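Local coordinates for protein muconate lactonizing enzyme (Corynebacterium glutamicum, PDB 3I4K) that belongs to the muconate lactonizing enzyme family of the enolase superfamily and holds a magnesium ion in its barrel domain, at residues 151-154 against 155-159. Numbering follows the deposited sequence.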
loop_
_atom_site.group_PDB
_atom_site.type_symbol
_atom_site.label_atom_id
_atom_site.label_comp_id
_atom_site.label_asym_id
_atom_site.label_seq_id
_atom_site.Cartn_x
_atom_site.Cartn_y
_atom_site.Cartn_z
ATOM N N VAL A 151 -29.791 9.723 -28.852
ATOM C CA VAL A 151 -28.563 10.485 -28.660
ATOM C C VAL A 151 -27.448 9.566 -28.146
ATOM O O VAL A 151 -26.306 9.641 -28.599
ATOM C CB VAL A 151 -28.777 11.624 -27.642
ATOM C CG1 VAL A 151 -27.510 12.448 -27.510
ATOM C CG2 VAL A 151 -29.939 12.495 -28.075
ATOM N N ALA A 152 -27.794 8.699 -27.199
ATOM C CA ALA A 152 -26.828 7.770 -26.616
ATOM C C ALA A 152 -26.256 6.818 -27.666
ATOM O O ALA A 152 -25.032 6.706 -27.811
ATOM C CB ALA A 152 -27.483 6.983 -25.499
ATOM N N VAL A 153 -27.140 6.133 -28.390
ATOM C CA VAL A 153 -26.714 5.199 -29.423
ATOM C C VAL A 153 -25.831 5.910 -30.438
ATOM O O VAL A 153 -24.860 5.345 -30.943
ATOM C CB VAL A 153 -27.913 4.599 -30.177
ATOM C CG1 VAL A 153 -27.417 3.661 -31.265
ATOM C CG2 VAL A 153 -28.825 3.860 -29.211
ATOM N N ALA A 154 -26.179 7.155 -30.739
ATOM C CA ALA A 154 -25.416 7.944 -31.694
ATOM C C ALA A 154 -24.022 8.236 -31.149
ATOM O O ALA A 154 -23.024 8.106 -31.865
ATOM C CB ALA A 154 -26.148 9.256 -31.989
ATOM N N GLU A 155 -23.956 8.633 -29.882
ATOM C CA GLU A 155 -22.681 8.955 -29.249
ATOM C C GLU A 155 -21.769 7.733 -29.131
ATOM O O GLU A 155 -20.546 7.853 -29.208
ATOM C CB GLU A 155 -22.907 9.556 -27.865
ATOM C CG GLU A 155 -21.641 10.107 -27.262
ATOM C CD GLU A 155 -21.880 10.822 -25.956
ATOM O OE1 GLU A 155 -22.833 11.624 -25.889
ATOM O OE2 GLU A 155 -21.109 10.589 -25.004
ATOM N N ILE A 156 -22.364 6.560 -28.946
ATOM C CA ILE A 156 -21.576 5.338 -28.844
ATOM C C ILE A 156 -20.943 5.035 -30.204
ATOM O O ILE A 156 -19.739 4.794 -30.288
ATOM C CB ILE A 156 -22.445 4.139 -28.365
ATOM C CG1 ILE A 156 -22.839 4.343 -26.897
ATOM C CG2 ILE A 156 -21.675 2.832 -28.507
ATOM C CD1 ILE A 156 -23.639 3.201 -26.293
ATOM N N GLU A 157 -21.752 5.068 -31.265
ATOM C CA GLU A 157 -21.266 4.814 -32.633
ATOM C C GLU A 157 -20.096 5.742 -32.960
ATOM O O GLU A 157 -19.064 5.317 -33.488
ATOM C CB GLU A 157 -22.378 5.067 -33.654
ATOM C CG GLU A 157 -23.649 4.296 -33.411
ATOM C CD GLU A 157 -23.480 2.814 -33.641
ATOM O OE1 GLU A 157 -22.473 2.251 -33.166
ATOM O OE2 GLU A 157 -24.362 2.213 -34.293
ATOM N N GLU A 158 -20.271 7.019 -32.647
ATOM C CA GLU A 158 -19.233 7.999 -32.910
ATOM C C GLU A 158 -17.970 7.635 -32.142
ATOM O O GLU A 158 -16.887 7.541 -32.722
ATOM C CB GLU A 158 -19.717 9.398 -32.517
ATOM C CG GLU A 158 -18.663 10.485 -32.682
ATOM C CD GLU A 158 -19.240 11.891 -32.557
ATOM O OE1 GLU A 158 -19.956 12.166 -31.567
ATOM O OE2 GLU A 158 -18.969 12.724 -33.451
ATOM N N ARG A 159 -18.117 7.412 -30.839
ATOM C CA ARG A 159 -16.980 7.059 -29.997
ATOM C C ARG A 159 -16.265 5.809 -30.503
ATOM O O ARG A 159 -15.036 5.776 -30.577
ATOM C CB ARG A 159 -17.430 6.843 -28.548
ATOM C CG ARG A 159 -17.926 8.096 -27.835
ATOM C CD ARG A 159 -16.834 9.153 -27.686
ATOM N NE ARG A 159 -15.619 8.602 -27.095
ATOM C CZ ARG A 159 -14.602 9.336 -26.652
ATOM N NH1 ARG A 159 -14.653 10.660 -26.731
ATOM N NH2 ARG A 159 -13.532 8.747 -26.129
#
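Glu157 brings its CG against the carbonyl oxygen of Val153, one helical turn earlier, beyond the oxygen end of the C=O bond, and its chain can be followed outward from the backbone. Glu157 CB lies 3.7 Å from Val153 O. Glu157 CG then closes on Val153 O at 2.9 Å, a tight approach at 2.2 Å resolution, and reaches the edge of van der Waals range of Val153 CG1. The first torsion, chi1 of -55°, sets CG beside the backbone N and thereby against Val153 O; the bend at chi2, -69°, then swings the chain round so that Glu157 CD stays 3.9 Å from Val153 O. At the tip, OE1 leaves this turn and forms a salt bridge with Arg194. The same Val153 O accepts the backbone N-H of Glu157 at 3.1 Å and 170°, so the carbonyl has a nearly straight hydrogen bond and an aliphatic neighbour from one residue.

Ile156 has a similar first torsion, and its CG1 lies 3.4 Å from Ala152 O, which accepts the Ile156 N-H, but its chain then runs on extended. The N-H groups of Glu155, Ile156, Glu157 and Glu158 bond to the carbonyls of Val151, Ala152, Val153 and Ala154, 2.9 to 3.1 Å from N to O, which marks a regular alpha-helix.

The extended chain of Glu155 carries OE2 to a hydrogen bond with Trp142 NE1. Helix 149-163 connects the parallel strands 137-144 and 167-171 in a beta-alpha-beta unit of the barrel domain. Ala152 and Ile156 pack against Leu144 of the first strand and Leu187 of helix 177-189, while Ile156 also meets Phe168 of the second strand.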